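Local coordinates for protein flavin-dependent monooxygenase, oxygenase subunit HsaA (Mycobacterium tuberculosis, PDB 3AFF) that probably hydroxylates the phenolic ring of the secosteroid 3-HSA during cholesterol breakdown, as the oxygenase half of a two-component, reduced-flavin-dependent monooxygenase, at residues A[36-41]-A[145-150]; A[56-61]-A[102-107]; A[164-169]-A[375-380]; A[301-306]-A[319-324]. One frame throughout, in Å; residues are numbered along the deposited sequence.

Contact 1: residues A[36-41]-A[145-150]; sequences LPDETV and CDHASW
His147 reaches across to the start of helix 38-47 and is the one residue of 145-150 that touches 36-41. Its NE2 donates to the backbone O of Leu36 at 2.7 Å; the bond is bent, 133° at the hydrogen, and the acceptor is tilted 17° out of the ring plane. With CG of His147 beside the backbone N (chi1 -65°), the imidazole is placed with one face against Val41 and its NE2 edge at Leu36 O. CG2 of Val41 sits over that face in a CH-pi contact, 3.6 Å from the ring centroid. Asp38 approaches the rim instead: its OD1 is 3.4 Å from CE1 of His147, the carboxylate standing perpendicular to the imidazole. Leu36 itself packs on helices 9-33 and 80-96, the latter carrying Trp84, an FMN ligand by similarity. The loop bearing His147 joins strands 132-142 and 150-159, so the contact links the N-terminal helices to the beta-sheet, with Arg115 bonded to the histidine carbonyl.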
loop_
_atom_site.group_PDB
_atom_site.type_symbol
_atom_site.label_atom_id
_atom_site.label_comp_id
_atom_site.label_asym_id
_atom_site.label_seq_id
_atom_site.Cartn_x
_atom_site.Cartn_y
_atom_site.Cartn_z
ATOM N N LEU A 36 4.489 4.945 -52.293
ATOM C CA LEU A 36 4.583 3.539 -52.667
ATOM C C LEU A 36 4.902 3.321 -54.154
ATOM O O LEU A 36 4.312 3.974 -55.033
ATOM C CB LEU A 36 3.308 2.789 -52.264
ATOM C CG LEU A 36 3.236 1.975 -50.952
ATOM C CD1 LEU A 36 4.019 2.575 -49.774
ATOM C CD2 LEU A 36 1.798 1.587 -50.579
ATOM N N PRO A 37 5.839 2.380 -54.446
ATOM C CA PRO A 37 6.141 2.029 -55.829
ATOM C C PRO A 37 4.899 1.456 -56.511
ATOM O O PRO A 37 4.141 0.737 -55.876
ATOM C CB PRO A 37 7.260 0.950 -55.693
ATOM C CG PRO A 37 7.841 1.194 -54.280
ATOM C CD PRO A 37 6.648 1.601 -53.479
ATOM N N ASP A 38 4.669 1.818 -57.770
ATOM C CA ASP A 38 3.532 1.275 -58.519
ATOM C C ASP A 38 3.468 -0.239 -58.382
ATOM O O ASP A 38 2.383 -0.792 -58.256
ATOM C CB ASP A 38 3.586 1.667 -59.996
ATOM C CG ASP A 38 3.402 3.170 -60.217
ATOM O OD1 ASP A 38 2.836 3.866 -59.330
ATOM O OD2 ASP A 38 3.836 3.667 -61.289
ATOM N N GLU A 39 4.637 -0.887 -58.394
ATOM C CA GLU A 39 4.776 -2.338 -58.320
ATOM C C GLU A 39 4.122 -2.914 -57.065
ATOM O O GLU A 39 3.497 -3.980 -57.118
ATOM C CB GLU A 39 6.262 -2.754 -58.399
ATOM C CG GLU A 39 6.525 -4.289 -58.360
ATOM C CD GLU A 39 7.959 -4.727 -58.838
ATOM O OE1 GLU A 39 8.130 -5.954 -59.199
ATOM O OE2 GLU A 39 8.897 -3.853 -58.849
ATOM N N THR A 40 4.256 -2.228 -55.930
ATOM C CA THR A 40 3.667 -2.810 -54.733
ATOM C C THR A 40 2.140 -2.609 -54.671
ATOM O O THR A 40 1.404 -3.543 -54.293
ATOM C CB THR A 40 4.501 -2.607 -53.411
ATOM O OG1 THR A 40 3.642 -2.237 -52.332
ATOM C CG2 THR A 40 5.517 -1.620 -53.553
ATOM N N VAL A 41 1.675 -1.437 -55.144
ATOM C CA VAL A 41 0.210 -1.155 -55.275
ATOM C C VAL A 41 -0.436 -2.124 -56.237
ATOM O O VAL A 41 -1.485 -2.698 -55.949
ATOM C CB VAL A 41 -0.066 0.320 -55.690
ATOM C CG1 VAL A 41 -1.581 0.603 -55.777
ATOM C CG2 VAL A 41 0.625 1.272 -54.722
ATOM N N CYS A 145 -2.274 9.264 -51.409
ATOM C CA CYS A 145 -3.117 10.072 -52.304
ATOM C C CYS A 145 -2.709 10.012 -53.774
ATOM O O CYS A 145 -3.544 10.170 -54.629
ATOM C CB CYS A 145 -3.248 11.524 -51.838
ATOM S SG CYS A 145 -1.687 12.466 -51.748
ATOM N N ASP A 146 -1.425 9.788 -54.038
ATOM C CA ASP A 146 -0.899 9.694 -55.390
ATOM C C ASP A 146 -1.413 8.422 -56.058
ATOM O O ASP A 146 -1.330 8.286 -57.269
ATOM C CB ASP A 146 0.650 9.736 -55.395
ATOM C CG ASP A 146 1.240 11.100 -54.890
ATOM O OD1 ASP A 146 2.011 11.097 -53.861
ATOM O OD2 ASP A 146 0.953 12.183 -55.524
ATOM N N HIS A 147 -1.993 7.510 -55.280
ATOM C CA HIS A 147 -2.516 6.239 -55.809
ATOM C C HIS A 147 -4.041 6.168 -55.797
ATOM O O HIS A 147 -4.647 5.079 -55.925
ATOM C CB HIS A 147 -1.914 5.054 -55.063
ATOM C CG HIS A 147 -0.436 4.903 -55.265
ATOM N ND1 HIS A 147 0.107 4.367 -56.416
ATOM C CD2 HIS A 147 0.617 5.220 -54.460
ATOM C CE1 HIS A 147 1.425 4.374 -56.318
ATOM N NE2 HIS A 147 1.759 4.874 -55.140
ATOM N N ALA A 148 -4.689 7.322 -55.656
ATOM C CA ALA A 148 -6.157 7.342 -55.608
ATOM C C ALA A 148 -6.733 8.234 -56.704
ATOM O O ALA A 148 -6.090 9.214 -57.105
ATOM C CB ALA A 148 -6.597 7.820 -54.243
ATOM N N SER A 149 -7.949 7.948 -57.187
ATOM C CA SER A 149 -8.491 8.919 -58.122
ATOM C C SER A 149 -9.725 9.724 -57.594
ATOM O O SER A 149 -10.386 10.466 -58.318
ATOM C CB SER A 149 -8.671 8.259 -59.503
ATOM O OG SER A 149 -9.420 7.082 -59.357
ATOM N N TRP A 150 -9.994 9.553 -56.306
ATOM C CA TRP A 150 -10.992 10.287 -55.566
ATOM C C TRP A 150 -10.420 10.477 -54.144
ATOM O O TRP A 150 -9.486 9.762 -53.741
ATOM C CB TRP A 150 -12.208 9.398 -55.402
ATOM C CG TRP A 150 -13.093 9.190 -56.644
ATOM C CD1 TRP A 150 -12.907 8.251 -57.649
ATOM C CD2 TRP A 150 -14.308 9.887 -56.950
ATOM N NE1 TRP A 150 -13.923 8.372 -58.569
ATOM C CE2 TRP A 150 -14.787 9.373 -58.180
ATOM C CE3 TRP A 150 -15.037 10.906 -56.312
ATOM C CZ2 TRP A 150 -15.993 9.826 -58.781
ATOM C CZ3 TRP A 150 -16.211 11.366 -56.907
ATOM C CH2 TRP A 150 -16.701 10.797 -58.135
#

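Contact 2: residues A[56-61]-A[102-107]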
loop_
_atom_site.group_PDB
_atom_site.type_symbol
_atom_site.label_atom_id
_atom_site.label_comp_id
_atom_site.label_asym_id
_atom_site.label_seq_id
_atom_site.Cartn_x
_atom_site.Cartn_y
_atom_site.Cartn_z
ATOM N N GLN A 56 -19.725 -6.677 -51.569
ATOM C CA GLN A 56 -19.915 -7.747 -52.555
ATOM C C GLN A 56 -20.555 -7.249 -53.875
ATOM O O GLN A 56 -20.166 -7.739 -54.960
ATOM C CB GLN A 56 -20.612 -9.012 -51.974
ATOM C CG GLN A 56 -22.121 -8.903 -51.847
ATOM C CD GLN A 56 -22.894 -9.030 -53.214
ATOM O OE1 GLN A 56 -22.353 -9.553 -54.208
ATOM N NE2 GLN A 56 -24.163 -8.554 -53.243
ATOM N N GLN A 57 -21.470 -6.278 -53.822
ATOM C CA GLN A 57 -22.051 -5.753 -55.098
ATOM C C GLN A 57 -20.997 -5.167 -56.024
ATOM O O GLN A 57 -21.206 -5.062 -57.222
ATOM C CB GLN A 57 -23.144 -4.718 -54.881
ATOM C CG GLN A 57 -22.646 -3.439 -54.164
ATOM C CD GLN A 57 -23.637 -2.286 -54.278
ATOM O OE1 GLN A 57 -24.140 -1.968 -55.365
ATOM N NE2 GLN A 57 -23.963 -1.690 -53.154
ATOM N N TRP A 58 -19.829 -4.834 -55.475
ATOM C CA TRP A 58 -18.759 -4.288 -56.270
ATOM C C TRP A 58 -17.675 -5.299 -56.558
ATOM O O TRP A 58 -16.615 -4.929 -57.066
ATOM C CB TRP A 58 -18.198 -3.014 -55.571
ATOM C CG TRP A 58 -19.258 -1.920 -55.408
ATOM C CD1 TRP A 58 -19.749 -1.420 -54.234
ATOM C CD2 TRP A 58 -19.933 -1.210 -56.452
ATOM N NE1 TRP A 58 -20.685 -0.470 -54.465
ATOM C CE2 TRP A 58 -20.803 -0.285 -55.826
ATOM C CE3 TRP A 58 -19.883 -1.253 -57.865
ATOM C CZ2 TRP A 58 -21.665 0.550 -56.555
ATOM C CZ3 TRP A 58 -20.718 -0.374 -58.587
ATOM C CH2 TRP A 58 -21.589 0.498 -57.927
ATOM N N GLY A 59 -17.937 -6.579 -56.220
ATOM C CA GLY A 59 -16.918 -7.646 -56.238
ATOM C C GLY A 59 -15.965 -7.749 -55.034
ATOM O O GLY A 59 -14.838 -8.341 -55.157
ATOM N N GLY A 60 -16.382 -7.180 -53.890
ATOM C CA GLY A 60 -15.498 -7.105 -52.741
ATOM C C GLY A 60 -15.800 -8.300 -51.857
ATOM O O GLY A 60 -16.740 -9.008 -52.117
ATOM N N LEU A 61 -15.021 -8.473 -50.792
ATOM C CA LEU A 61 -15.240 -9.551 -49.840
ATOM C C LEU A 61 -15.940 -9.162 -48.576
ATOM O O LEU A 61 -16.252 -10.056 -47.792
ATOM C CB LEU A 61 -13.910 -10.250 -49.542
ATOM C CG LEU A 61 -13.165 -10.753 -50.774
ATOM C CD1 LEU A 61 -11.697 -11.032 -50.474
ATOM C CD2 LEU A 61 -13.877 -12.021 -51.230
ATOM N N ARG A 102 -25.625 6.190 -55.052
ATOM C CA ARG A 102 -25.182 7.026 -56.206
ATOM C C ARG A 102 -23.692 7.435 -56.156
ATOM O O ARG A 102 -23.027 7.513 -57.194
ATOM C CB ARG A 102 -26.086 8.245 -56.344
ATOM C CG ARG A 102 -25.821 9.077 -57.584
ATOM C CD ARG A 102 -27.049 9.980 -58.025
ATOM N NE ARG A 102 -27.602 10.838 -56.967
ATOM C CZ ARG A 102 -28.783 10.597 -56.393
ATOM N NH1 ARG A 102 -29.497 9.536 -56.825
ATOM N NH2 ARG A 102 -29.229 11.388 -55.400
ATOM N N ALA A 103 -23.176 7.716 -54.946
ATOM C CA ALA A 103 -21.779 8.071 -54.786
ATOM C C ALA A 103 -20.910 6.864 -55.103
ATOM O O ALA A 103 -19.870 6.993 -55.787
ATOM C CB ALA A 103 -21.523 8.546 -53.357
ATOM N N GLN A 104 -21.296 5.702 -54.555
ATOM C CA GLN A 104 -20.550 4.441 -54.791
ATOM C C GLN A 104 -20.503 4.153 -56.302
ATOM O O GLN A 104 -19.477 3.831 -56.848
ATOM C CB GLN A 104 -21.253 3.288 -54.072
ATOM C CG GLN A 104 -21.178 3.326 -52.562
ATOM C CD GLN A 104 -21.954 2.175 -51.975
ATOM O OE1 GLN A 104 -21.647 1.010 -52.249
ATOM N NE2 GLN A 104 -22.943 2.473 -51.168
ATOM N N GLU A 105 -21.652 4.326 -56.960
ATOM C CA GLU A 105 -21.776 4.151 -58.448
ATOM C C GLU A 105 -20.826 5.051 -59.217
ATOM O O GLU A 105 -20.092 4.554 -60.128
ATOM C CB GLU A 105 -23.245 4.311 -58.895
ATOM C CG GLU A 105 -23.434 4.330 -60.440
ATOM C CD GLU A 105 -23.275 2.921 -61.061
ATOM O OE1 GLU A 105 -23.532 1.929 -60.331
ATOM O OE2 GLU A 105 -22.938 2.819 -62.271
ATOM N N GLU A 106 -20.720 6.330 -58.798
ATOM C CA GLU A 106 -19.742 7.221 -59.411
ATOM C C GLU A 106 -18.266 6.792 -59.322
ATOM O O GLU A 106 -17.453 6.978 -60.256
ATOM C CB GLU A 106 -19.927 8.675 -58.919
ATOM C CG GLU A 106 -21.297 9.254 -59.294
ATOM C CD GLU A 106 -21.580 10.611 -58.684
ATOM O OE1 GLU A 106 -22.549 11.298 -59.090
ATOM O OE2 GLU A 106 -20.817 11.025 -57.830
ATOM N N VAL A 107 -17.896 6.259 -58.165
ATOM C CA VAL A 107 -16.528 5.791 -57.944
ATOM C C VAL A 107 -16.202 4.469 -58.651
ATOM O O VAL A 107 -15.155 4.347 -59.336
ATOM C CB VAL A 107 -16.261 5.644 -56.425
ATOM C CG1 VAL A 107 -14.869 5.217 -56.190
ATOM C CG2 VAL A 107 -16.502 6.981 -55.748
#
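Gln57 is the first residue of 56-61 to meet the helix, its amide NE2 standing 3.7 Å from OE1 of Gln104 with the two amide planes steeply inclined. That is an approach and no bond: NE2 of Gln57 is hydrogen-bonded to Asn224 and its OE1 to Gln101. The same OE1 lies above one face of the next residue's indole, near the rim.

Trp58 makes the main contact. Its NE1 donates to OE1 of Gln104 at 2.8 Å and 162°, with the acceptor in the plane of the indole and the donor 23° off the carbonyl plane of the amide. CB of Gln104 packs 3.7 Å from CZ2 of Trp58, and the extended chain beyond it carries OE1 to the indole N-H. The contact lies within the helical N-terminal domain of the acyl-CoA dehydrogenase fold, where the short 3-10 turn 56-58 meets helix 101-108. Asn224 also donates to OE1 of Gln104, and NE2 of Gln104 is held by the carbonyl of Phe99, so both ends of this buried amide are engaged and its rotation is fixed. On the benzo side of Trp58, CH2 comes 3.4 Å from OE1 of Glu105. The carboxylate reaches the indole edge because its chain, with CG anti to the backbone N (chi1 172°), bends at chi2. Beyond Trp58 the chain turns away through Gly59, whose N bonds back to the carbonyl O of Gln56 at 2.8 Å.

Contact 3: residues A[164-169]-A[375-380]; sequences VDFGSF and RAYVIF
A strand of the central beta-domain, 162-172, faces the helical turn that begins at 374, near the C terminus, through a single pair of aromatic rings. The edge of Tyr377 points at the face of Phe166 in a T-shaped stack, the centroids 5.5 Å apart and the planes at 69°. The touching is done by the far ends of both side chains: OH of Tyr377 lies 3.5 Å from CZ of Phe166, and the two CZ atoms are 4.1 Å apart. CG of Phe166 swings to the far side of its backbone N (chi1 -169°) and the ring stands off the strand; together the two rings span the 11.1 Å between the CA atoms of Phe166 and Tyr377. Next to it, OD1 of Asp165 accepts the backbone N of Phe166 at 2.8 Å and also bonds Ser209. Tyr210 and Leu387 pack on Phe166, as does Phe385 of the second subunit, while Phe380 rests on Ala376 of that subunit. This buried aromatic cluster joins beta-domain to C-terminal helical region at a subunit interface of the acyl-CoA dehydrogenase fold.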
loop_
_atom_site.group_PDB
_atom_site.type_symbol
_atom_site.label_atom_id
_atom_site.label_comp_id
_atom_site.label_asym_id
_atom_site.label_seq_id
_atom_site.Cartn_x
_atom_site.Cartn_y
_atom_site.Cartn_z
ATOM N N VAL A 164 -23.581 23.728 -39.348
ATOM C CA VAL A 164 -24.814 23.003 -39.012
ATOM C C VAL A 164 -24.599 21.474 -39.117
ATOM O O VAL A 164 -25.510 20.684 -38.790
ATOM C CB VAL A 164 -25.985 23.401 -40.011
ATOM C CG1 VAL A 164 -26.313 24.891 -39.918
ATOM C CG2 VAL A 164 -25.604 22.974 -41.395
ATOM N N ASP A 165 -23.432 21.039 -39.619
ATOM C CA ASP A 165 -23.160 19.571 -39.752
ATOM C C ASP A 165 -21.654 19.391 -39.950
ATOM O O ASP A 165 -20.932 20.373 -40.127
ATOM C CB ASP A 165 -23.906 19.040 -40.989
ATOM C CG ASP A 165 -24.194 17.517 -40.919
ATOM O OD1 ASP A 165 -23.629 16.761 -40.099
ATOM O OD2 ASP A 165 -25.014 17.085 -41.716
ATOM N N PHE A 166 -21.182 18.145 -39.948
ATOM C CA PHE A 166 -19.746 17.819 -40.020
ATOM C C PHE A 166 -19.632 16.398 -40.623
ATOM O O PHE A 166 -20.367 15.471 -40.205
ATOM C CB PHE A 166 -19.073 17.845 -38.637
ATOM C CG PHE A 166 -17.586 17.770 -38.710
ATOM C CD1 PHE A 166 -16.818 18.943 -38.571
ATOM C CD2 PHE A 166 -16.938 16.568 -38.972
ATOM C CE1 PHE A 166 -15.428 18.873 -38.690
ATOM C CE2 PHE A 166 -15.551 16.475 -39.114
ATOM C CZ PHE A 166 -14.798 17.680 -38.974
ATOM N N GLY A 167 -18.736 16.230 -41.585
ATOM C CA GLY A 167 -18.615 14.930 -42.223
ATOM C C GLY A 167 -17.541 14.908 -43.243
ATOM O O GLY A 167 -16.584 15.620 -43.106
ATOM N N SER A 168 -17.683 14.040 -44.244
ATOM C CA SER A 168 -16.691 13.882 -45.311
ATOM C C SER A 168 -17.361 14.165 -46.665
ATOM O O SER A 168 -18.474 13.670 -46.953
ATOM C CB SER A 168 -16.082 12.458 -45.347
ATOM O OG SER A 168 -15.956 11.883 -44.038
ATOM N N PHE A 169 -16.632 14.930 -47.483
ATOM C CA PHE A 169 -16.972 15.279 -48.833
ATOM C C PHE A 169 -16.124 14.401 -49.696
ATOM O O PHE A 169 -14.900 14.320 -49.504
ATOM C CB PHE A 169 -16.640 16.793 -49.113
ATOM C CG PHE A 169 -17.373 17.730 -48.220
ATOM C CD1 PHE A 169 -18.617 18.216 -48.562
ATOM C CD2 PHE A 169 -16.802 18.118 -46.987
ATOM C CE1 PHE A 169 -19.323 19.112 -47.727
ATOM C CE2 PHE A 169 -17.494 18.983 -46.111
ATOM C CZ PHE A 169 -18.761 19.525 -46.499
ATOM N N ARG A 375 -9.597 12.968 -30.833
ATOM C CA ARG A 375 -9.347 12.925 -29.397
ATOM C C ARG A 375 -10.110 14.070 -28.720
ATOM O O ARG A 375 -10.471 13.965 -27.566
ATOM C CB ARG A 375 -7.849 13.044 -29.086
ATOM C CG ARG A 375 -7.026 11.922 -29.622
ATOM C CD ARG A 375 -5.535 12.230 -29.467
ATOM N NE ARG A 375 -5.164 12.354 -28.051
ATOM C CZ ARG A 375 -4.320 13.273 -27.563
ATOM N NH1 ARG A 375 -3.740 14.170 -28.369
ATOM N NH2 ARG A 375 -4.060 13.309 -26.254
ATOM N N ALA A 376 -10.378 15.165 -29.422
ATOM C CA ALA A 376 -11.127 16.215 -28.776
ATOM C C ALA A 376 -12.609 16.017 -29.049
ATOM O O ALA A 376 -13.428 16.257 -28.185
ATOM C CB ALA A 376 -10.648 17.567 -29.249
ATOM N N TYR A 377 -12.970 15.551 -30.247
ATOM C CA TYR A 377 -14.404 15.452 -30.599
ATOM C C TYR A 377 -15.201 14.651 -29.577
ATOM O O TYR A 377 -16.340 14.924 -29.283
ATOM C CB TYR A 377 -14.649 14.856 -31.986
ATOM C CG TYR A 377 -14.048 15.573 -33.153
ATOM C CD1 TYR A 377 -13.518 16.893 -33.045
ATOM C CD2 TYR A 377 -14.052 14.954 -34.406
ATOM C CE1 TYR A 377 -12.952 17.523 -34.167
ATOM C CE2 TYR A 377 -13.492 15.570 -35.491
ATOM C CZ TYR A 377 -12.941 16.835 -35.373
ATOM O OH TYR A 377 -12.377 17.352 -36.475
ATOM N N VAL A 378 -14.584 13.648 -29.023
ATOM C CA VAL A 378 -15.249 12.806 -28.024
ATOM C C VAL A 378 -15.816 13.547 -26.743
ATOM O O VAL A 378 -16.829 13.142 -26.107
ATOM C CB VAL A 378 -14.206 11.695 -27.802
ATOM C CG1 VAL A 378 -13.627 11.614 -26.380
ATOM C CG2 VAL A 378 -14.570 10.438 -28.529
ATOM N N ILE A 379 -15.174 14.653 -26.412
ATOM C CA ILE A 379 -15.465 15.504 -25.269
ATOM C C ILE A 379 -16.664 16.426 -25.556
ATOM O O ILE A 379 -17.498 16.709 -24.672
ATOM C CB ILE A 379 -14.108 16.212 -24.881
ATOM C CG1 ILE A 379 -13.090 15.121 -24.500
ATOM C CG2 ILE A 379 -14.226 17.195 -23.753
ATOM C CD1 ILE A 379 -11.694 15.615 -24.482
ATOM N N PHE A 380 -16.840 16.839 -26.810
ATOM C CA PHE A 380 -17.975 17.702 -27.189
ATOM C C PHE A 380 -19.356 17.055 -26.939
ATOM O O PHE A 380 -19.653 15.972 -27.469
ATOM C CB PHE A 380 -17.885 18.077 -28.668
ATOM C CG PHE A 380 -16.771 19.035 -29.009
ATOM C CD1 PHE A 380 -16.476 20.123 -28.195
ATOM C CD2 PHE A 380 -16.038 18.853 -30.175
ATOM C CE1 PHE A 380 -15.492 21.031 -28.552
ATOM C CE2 PHE A 380 -15.051 19.718 -30.542
ATOM C CZ PHE A 380 -14.757 20.817 -29.715
#

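Contact 4: residues A[301-306]-A[319-324]; sequences VSDEYA and RARARR
Glu304 and Ala322 form the close, buried side of this helix pair, while Asp303 and Arg321 meet at its outer rim. On the inner side the extended chain of Glu304 crosses the gap, its CG anti to the carbonyl carbon (chi1 -72°), and sets OE2 3.8 Å from CB of Ala322. The same oxygen is 3.8 Å from CA of Arg319 and 3.9 Å from CG of that residue, so a carboxylate rests against the aliphatic surface of the opposite helix. Its polar need is met by Thr235, whose OG1 hydrogen-bonds OE2 of Glu304, and Met231, Pro232 and Leu318 pack around the side chain. The guanidinium of Arg319 turns elsewhere, to the carbonyl O of Asp391 and the terminal O of Val394.

Segments 301-306 and 319-324 belong to consecutive helices of the C-terminal helical domain of the acyl-CoA dehydrogenase fold, forming an antiparallel hairpin with local axes at 160° and 10.6 Å apart at closest approach. That spacing is wide, and at the exposed margin it is spanned by the long chain of Arg321 reaching to Asp303. There OD2 of Asp303 lies in the guanidinium plane, at its edge, 3.3 Å from NH2 of Arg321, a salt bridge with the carboxylate turned 68° against the guanidinium. Arg321 bends at chi3 to get there, and its NH1 has a second, weak ion pair with Asp325.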
loop_
_atom_site.group_PDB
_atom_site.type_symbol
_atom_site.label_atom_id
_atom_site.label_comp_id
_atom_site.label_asym_id
_atom_site.label_seq_id
_atom_site.Cartn_x
_atom_site.Cartn_y
_atom_site.Cartn_z
ATOM N N VAL A 301 -11.794 -5.511 -31.770
ATOM C CA VAL A 301 -12.396 -5.603 -33.130
ATOM C C VAL A 301 -13.244 -6.902 -33.254
ATOM O O VAL A 301 -14.403 -6.859 -33.573
ATOM C CB VAL A 301 -11.271 -5.573 -34.216
ATOM C CG1 VAL A 301 -11.860 -5.826 -35.613
ATOM C CG2 VAL A 301 -10.523 -4.229 -34.139
ATOM N N SER A 302 -12.648 -8.050 -32.919
ATOM C CA SER A 302 -13.354 -9.348 -32.846
ATOM C C SER A 302 -14.595 -9.371 -31.955
ATOM O O SER A 302 -15.621 -9.882 -32.331
ATOM C CB SER A 302 -12.376 -10.383 -32.310
ATOM O OG SER A 302 -11.418 -10.535 -33.314
ATOM N N ASP A 303 -14.511 -8.785 -30.768
ATOM C CA ASP A 303 -15.682 -8.734 -29.887
ATOM C C ASP A 303 -16.860 -7.954 -30.467
ATOM O O ASP A 303 -18.033 -8.318 -30.278
ATOM C CB ASP A 303 -15.323 -8.136 -28.506
ATOM C CG ASP A 303 -14.352 -9.017 -27.679
ATOM O OD1 ASP A 303 -14.036 -10.146 -28.094
ATOM O OD2 ASP A 303 -13.905 -8.573 -26.572
ATOM N N GLU A 304 -16.560 -6.824 -31.088
ATOM C CA GLU A 304 -17.588 -5.990 -31.699
ATOM C C GLU A 304 -18.157 -6.741 -32.890
ATOM O O GLU A 304 -19.360 -6.798 -32.998
ATOM C CB GLU A 304 -17.011 -4.639 -32.192
ATOM C CG GLU A 304 -16.657 -3.677 -31.023
ATOM C CD GLU A 304 -15.997 -2.342 -31.496
ATOM O OE1 GLU A 304 -15.787 -2.183 -32.713
ATOM O OE2 GLU A 304 -15.703 -1.460 -30.642
ATOM N N TYR A 305 -17.285 -7.289 -33.747
ATOM C CA TYR A 305 -17.754 -7.952 -34.936
ATOM C C TYR A 305 -18.597 -9.158 -34.578
ATOM O O TYR A 305 -19.603 -9.401 -35.226
ATOM C CB TYR A 305 -16.608 -8.315 -35.861
ATOM C CG TYR A 305 -17.084 -8.803 -37.194
ATOM C CD1 TYR A 305 -17.851 -7.972 -38.018
ATOM C CD2 TYR A 305 -16.815 -10.121 -37.619
ATOM C CE1 TYR A 305 -18.307 -8.406 -39.257
ATOM C CE2 TYR A 305 -17.288 -10.577 -38.827
ATOM C CZ TYR A 305 -18.010 -9.695 -39.662
ATOM O OH TYR A 305 -18.450 -10.134 -40.900
ATOM N N ALA A 306 -18.210 -9.863 -33.506
ATOM C CA ALA A 306 -18.921 -11.056 -33.039
ATOM C C ALA A 306 -20.338 -10.731 -32.633
ATOM O O ALA A 306 -21.285 -11.499 -32.922
ATOM C CB ALA A 306 -18.138 -11.749 -31.888
ATOM N N ARG A 319 -17.043 -0.012 -26.948
ATOM C CA ARG A 319 -16.395 1.016 -27.783
ATOM C C ARG A 319 -15.434 1.857 -26.934
ATOM O O ARG A 319 -14.304 2.157 -27.354
ATOM C CB ARG A 319 -17.467 1.901 -28.447
ATOM C CG ARG A 319 -18.293 1.229 -29.602
ATOM C CD ARG A 319 -19.694 1.923 -29.806
ATOM N NE ARG A 319 -19.452 3.305 -29.758
ATOM C CZ ARG A 319 -20.186 4.258 -29.193
ATOM N NH1 ARG A 319 -21.401 4.084 -28.743
ATOM N NH2 ARG A 319 -19.662 5.445 -29.181
ATOM N N ALA A 320 -15.884 2.222 -25.744
ATOM C CA ALA A 320 -15.003 2.910 -24.757
ATOM C C ALA A 320 -13.680 2.191 -24.390
ATOM O O ALA A 320 -12.599 2.772 -24.460
ATOM C CB ALA A 320 -15.795 3.249 -23.502
ATOM N N ARG A 321 -13.750 0.913 -24.029
ATOM C CA ARG A 321 -12.532 0.071 -23.894
ATOM C C ARG A 321 -11.659 0.108 -25.153
ATOM O O ARG A 321 -10.439 0.142 -25.076
ATOM C CB ARG A 321 -12.911 -1.397 -23.702
ATOM C CG ARG A 321 -13.312 -1.808 -22.320
ATOM C CD ARG A 321 -13.065 -3.355 -22.027
ATOM N NE ARG A 321 -13.634 -4.360 -22.947
ATOM C CZ ARG A 321 -12.912 -4.951 -23.907
ATOM N NH1 ARG A 321 -11.643 -4.563 -24.038
ATOM N NH2 ARG A 321 -13.418 -5.909 -24.727
ATOM N N ALA A 322 -12.288 0.017 -26.323
ATOM C CA ALA A 322 -11.531 -0.094 -27.580
ATOM C C ALA A 322 -10.731 1.199 -27.796
ATOM O O ALA A 322 -9.592 1.145 -28.225
ATOM C CB ALA A 322 -12.494 -0.423 -28.810
ATOM N N ARG A 323 -11.314 2.351 -27.435
ATOM C CA ARG A 323 -10.610 3.612 -27.490
ATOM C C ARG A 323 -9.431 3.764 -26.561
ATOM O O ARG A 323 -8.409 4.282 -26.964
ATOM C CB ARG A 323 -11.537 4.792 -27.209
ATOM C CG ARG A 323 -12.181 5.276 -28.447
ATOM C CD ARG A 323 -11.494 6.467 -29.102
ATOM N NE ARG A 323 -12.374 6.859 -30.208
ATOM C CZ ARG A 323 -11.957 7.364 -31.347
ATOM N NH1 ARG A 323 -10.660 7.530 -31.525
ATOM N NH2 ARG A 323 -12.831 7.697 -32.316
ATOM N N ARG A 324 -9.609 3.416 -25.291
ATOM C CA ARG A 324 -8.521 3.487 -24.350
ATOM C C ARG A 324 -7.430 2.501 -24.737
ATOM O O ARG A 324 -6.250 2.800 -24.562
ATOM C CB ARG A 324 -8.983 3.358 -22.900
ATOM C CG ARG A 324 -9.910 2.225 -22.597
ATOM C CD ARG A 324 -9.574 1.521 -21.220
ATOM N NE ARG A 324 -8.946 0.198 -21.466
ATOM C CZ ARG A 324 -9.314 -0.987 -20.940
ATOM N NH1 ARG A 324 -10.325 -1.088 -20.071
ATOM N NH2 ARG A 324 -8.637 -2.091 -21.279
#

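In the fold
From the N terminus, contact 1 opens at the start of helix 38-47 and closes about a hundred residues later in the loop before strand 150-159, tying the N-terminal helices to the beta-sheet. Contact 2 falls within the stretch of chain that contact 1 brackets, closing a shorter loop around helices 65-76 and 80-96; Trp150 at the end of contact 1 packs on Glu106 and Val107 of contact 2. The chain then begins contact 3 on strand 162-172 and completes it only at 375-380, joining the sheet to the C-terminal end. Contact 4, the hairpin of helices 286-309 and 316-342, falls inside this second large loop. No two loops cross, and contacts 1 and 4 lie on opposite sides of the chain's centre.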